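Local coordinates for dual function macrocyclase-peptidase POPB (Galerina marginata, PDB 5N4B), which cleaves peptide bonds after proline and macrocyclises peptides in the biosynthesis of the amanitin toxins, acting as a serine protease of the prolyl oligopeptidase family, at residues H539-K547 and I621-E632. The protein carries 1 engineered substitution. Residues are numbered along the deposited sequence; the frame is centred on the assembly and turned at random. Where two conformers were deposited one is given.
Sequences HKGGRRETK and ISEYGNPSIPEE
Arg544 and Glu623 join the backbones of the two segments: Arg544 N donates to Glu623 O at 2.8 Å, and the alpha carbons of Arg544 and Tyr624 lie 4.5 Å apart. Water 1 adds a bridge between the carbonyls of Arg544 and Tyr624.

Glu623 is buried, and its carboxylate has partners at both oxygens. Its chain bends at chi2 (70°), which turns the carboxylate back to 539-547. His539 NE2 gives a nearly straight hydrogen bond to the syn lone pair of Glu623 OE1 at 2.8 Å, with imidazole and carboxylate almost coplanar. Lys547 NZ forms a salt bridge to Glu623 OE2 at 3.0 Å, from the anti side. This ammonium also bonds Gly542 O and Gly498 O, and OE2 accepts from Phe500 N. The lysine and histidine would probably favour the charged form of Glu623.

Arg544 works at the other end. Its guanidinium edge meets Ile621 O through NH1 at 3.0 Å. Gly625 N reaches the same oxygen from the opposite face. NH2 makes a salt bridge to Glu632 OE2 at 2.9 Å, but its hydrogen bond is weak, bent to 130° at the proton; the two groups stand nearly perpendicular. Water 2 links NH1 to Glu632 OE1, which also accepts from Asn626 N.

The contact lies in the alpha/beta-hydrolase domain. Arg544 ties helix 621-624 to the first turn of helix 630-636 and touches Tyr635 further along. Tyr624 OH hydrogen-bonds Asn579 OD1, next to Ala578, the engineered residue at a charge-relay position. His539 and Lys540 belong to helix 536-540, and helix 548-563 follows Lys547.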
# COMPACT_ATOMS: atom_id res chain seq x y z
N HIS A 539 -10.26 -6.65 -12.05
CA HIS A 539 -9.04 -5.95 -12.48
C HIS A 539 -9.01 -5.81 -13.99
O HIS A 539 -8.77 -4.71 -14.54
CB HIS A 539 -7.84 -6.73 -12.01
CG HIS A 539 -6.52 -6.11 -12.33
ND1 HIS A 539 -5.35 -6.84 -12.23
CD2 HIS A 539 -6.15 -4.83 -12.62
CE1 HIS A 539 -4.32 -6.05 -12.52
NE2 HIS A 539 -4.78 -4.83 -12.73
N LYS A 540 -9.29 -6.91 -14.69
CA LYS A 540 -9.25 -6.91 -16.16
C LYS A 540 -10.26 -5.94 -16.75
O LYS A 540 -10.06 -5.41 -17.85
CB LYS A 540 -9.44 -8.35 -16.64
CG LYS A 540 -9.56 -8.51 -18.15
CD LYS A 540 -9.30 -9.96 -18.61
CE LYS A 540 -10.48 -10.88 -18.42
NZ LYS A 540 -10.07 -12.32 -18.73
N GLY A 541 -11.34 -5.68 -16.03
CA GLY A 541 -12.36 -4.74 -16.41
C GLY A 541 -11.94 -3.28 -16.38
O GLY A 541 -12.71 -2.45 -16.85
N GLY A 542 -10.79 -3.01 -15.82
CA GLY A 542 -10.25 -1.67 -15.82
C GLY A 542 -8.75 -1.67 -15.95
O GLY A 542 -8.05 -1.27 -15.04
N ARG A 543 -8.25 -2.14 -17.10
CA ARG A 543 -6.83 -2.38 -17.29
C ARG A 543 -6.51 -2.29 -18.78
O ARG A 543 -7.26 -2.81 -19.60
CB ARG A 543 -6.56 -3.82 -16.80
CG ARG A 543 -5.14 -4.27 -16.78
CD ARG A 543 -4.95 -5.64 -16.09
NE ARG A 543 -5.48 -6.75 -16.89
CZ ARG A 543 -5.91 -7.93 -16.42
NH1 ARG A 543 -5.92 -8.22 -15.10
NH2 ARG A 543 -6.34 -8.83 -17.30
N ARG A 544 -5.39 -1.67 -19.13
CA ARG A 544 -4.96 -1.63 -20.52
C ARG A 544 -6.08 -1.08 -21.39
O ARG A 544 -6.53 0.05 -21.17
CB ARG A 544 -4.37 -2.99 -20.98
CG ARG A 544 -3.03 -3.29 -20.26
CD ARG A 544 -2.49 -4.70 -20.50
NE ARG A 544 -2.33 -4.97 -21.91
CZ ARG A 544 -1.22 -4.67 -22.59
NH1 ARG A 544 -0.18 -4.09 -22.01
NH2 ARG A 544 -1.17 -4.97 -23.88
N GLU A 545 -6.57 -1.82 -22.38
CA GLU A 545 -7.57 -1.23 -23.25
C GLU A 545 -8.90 -0.91 -22.57
O GLU A 545 -9.69 -0.15 -23.16
CB GLU A 545 -7.80 -2.09 -24.50
CG GLU A 545 -8.55 -3.36 -24.26
CD GLU A 545 -7.68 -4.55 -23.88
OE1 GLU A 545 -6.50 -4.39 -23.48
OE2 GLU A 545 -8.20 -5.69 -24.00
N THR A 546 -9.19 -1.47 -21.40
CA THR A 546 -10.41 -1.15 -20.67
C THR A 546 -10.19 -0.16 -19.52
O THR A 546 -11.09 0.02 -18.70
CB THR A 546 -11.04 -2.41 -20.09
OG1 THR A 546 -10.16 -2.99 -19.14
CG2 THR A 546 -11.39 -3.48 -21.15
N LYS A 547 -9.02 0.47 -19.44
CA LYS A 547 -8.73 1.37 -18.33
C LYS A 547 -9.73 2.51 -18.25
O LYS A 547 -10.01 3.02 -17.16
CB LYS A 547 -7.30 1.94 -18.46
CG LYS A 547 -6.81 2.64 -17.19
CD LYS A 547 -6.46 1.60 -16.11
CE LYS A 547 -6.86 2.01 -14.74
NZ LYS A 547 -6.71 0.82 -13.81
N ILE A 621 3.30 -1.18 -17.61
CA ILE A 621 2.77 -1.50 -18.93
C ILE A 621 1.67 -2.55 -18.84
O ILE A 621 0.71 -2.52 -19.62
CB ILE A 621 3.92 -1.91 -19.85
CG1 ILE A 621 4.73 -0.66 -20.21
CG2 ILE A 621 3.39 -2.57 -21.09
CD1 ILE A 621 6.06 -0.99 -20.92
N SER A 622 1.75 -3.48 -17.87
CA SER A 622 0.67 -4.45 -17.72
C SER A 622 -0.62 -3.81 -17.25
O SER A 622 -1.69 -4.42 -17.38
CB SER A 622 1.10 -5.54 -16.75
OG SER A 622 1.46 -5.00 -15.52
N GLU A 623 -0.57 -2.60 -16.70
CA GLU A 623 -1.72 -1.85 -16.24
C GLU A 623 -2.26 -0.84 -17.24
O GLU A 623 -3.48 -0.70 -17.36
CB GLU A 623 -1.40 -1.09 -14.95
CG GLU A 623 -2.63 -0.54 -14.24
CD GLU A 623 -3.54 -1.61 -13.59
OE1 GLU A 623 -3.12 -2.78 -13.52
OE2 GLU A 623 -4.69 -1.26 -13.19
N TYR A 624 -1.39 -0.14 -17.95
CA TYR A 624 -1.78 0.98 -18.81
C TYR A 624 -1.62 0.70 -20.30
O TYR A 624 -2.20 1.45 -21.10
CB TYR A 624 -0.93 2.21 -18.45
CG TYR A 624 -0.99 2.65 -17.01
CD1 TYR A 624 -2.17 2.72 -16.36
CD2 TYR A 624 0.16 3.03 -16.34
CE1 TYR A 624 -2.25 3.12 -15.03
CE2 TYR A 624 0.12 3.43 -15.03
CZ TYR A 624 -1.10 3.47 -14.38
OH TYR A 624 -1.04 3.87 -13.08
N GLY A 625 -0.85 -0.31 -20.69
CA GLY A 625 -0.42 -0.44 -22.07
C GLY A 625 0.95 0.18 -22.30
O GLY A 625 1.53 0.86 -21.45
N ASN A 626 1.45 -0.03 -23.52
CA ASN A 626 2.78 0.43 -23.90
C ASN A 626 2.64 1.56 -24.92
O ASN A 626 2.20 1.32 -26.06
CB ASN A 626 3.58 -0.72 -24.50
CG ASN A 626 5.02 -0.36 -24.73
OD1 ASN A 626 5.39 0.82 -24.88
ND2 ASN A 626 5.87 -1.39 -24.79
N PRO A 627 2.97 2.80 -24.56
CA PRO A 627 2.84 3.92 -25.51
C PRO A 627 3.63 3.75 -26.78
O PRO A 627 3.28 4.42 -27.75
CB PRO A 627 3.37 5.13 -24.72
CG PRO A 627 3.23 4.76 -23.24
CD PRO A 627 3.46 3.24 -23.23
N SER A 628 4.65 2.90 -26.80
CA SER A 628 5.44 2.70 -28.02
C SER A 628 4.83 1.67 -28.97
O SER A 628 5.38 1.44 -30.06
CB SER A 628 6.86 2.26 -27.68
OG SER A 628 6.87 0.92 -27.23
N ILE A 629 3.74 1.02 -28.60
CA ILE A 629 3.06 0.07 -29.48
C ILE A 629 1.89 0.81 -30.12
O ILE A 629 1.00 1.28 -29.40
CB ILE A 629 2.58 -1.16 -28.70
CG1 ILE A 629 3.81 -1.87 -28.12
CG2 ILE A 629 1.77 -2.09 -29.58
CD1 ILE A 629 3.55 -3.11 -27.34
N PRO A 630 1.84 0.92 -31.45
CA PRO A 630 0.82 1.78 -32.07
C PRO A 630 -0.62 1.52 -31.69
O PRO A 630 -1.41 2.48 -31.55
CB PRO A 630 1.07 1.57 -33.58
CG PRO A 630 2.54 1.26 -33.66
CD PRO A 630 2.85 0.45 -32.42
N GLU A 631 -1.00 0.25 -31.56
CA GLU A 631 -2.36 -0.10 -31.18
C GLU A 631 -2.67 0.33 -29.74
O GLU A 631 -3.85 0.57 -29.39
CB GLU A 631 -2.56 -1.62 -31.33
CG GLU A 631 -2.50 -2.14 -32.77
CD GLU A 631 -1.10 -2.14 -33.41
OE1 GLU A 631 -0.07 -2.26 -32.68
OE2 GLU A 631 -1.03 -2.04 -34.66
N GLU A 632 -1.65 0.39 -28.90
CA GLU A 632 -1.86 0.69 -27.50
C GLU A 632 -1.80 2.19 -27.27
O GLU A 632 -2.63 2.75 -26.53
CB GLU A 632 -0.85 -0.11 -26.68
CG GLU A 632 -1.01 -1.64 -26.89
CD GLU A 632 -0.11 -2.53 -26.10
OE1 GLU A 632 0.62 -2.06 -25.22
OE2 GLU A 632 -0.15 -3.77 -26.37
O HOH W 1 -4.86 2.31 -20.61
O HOH W 2 1.97 -4.08 -23.95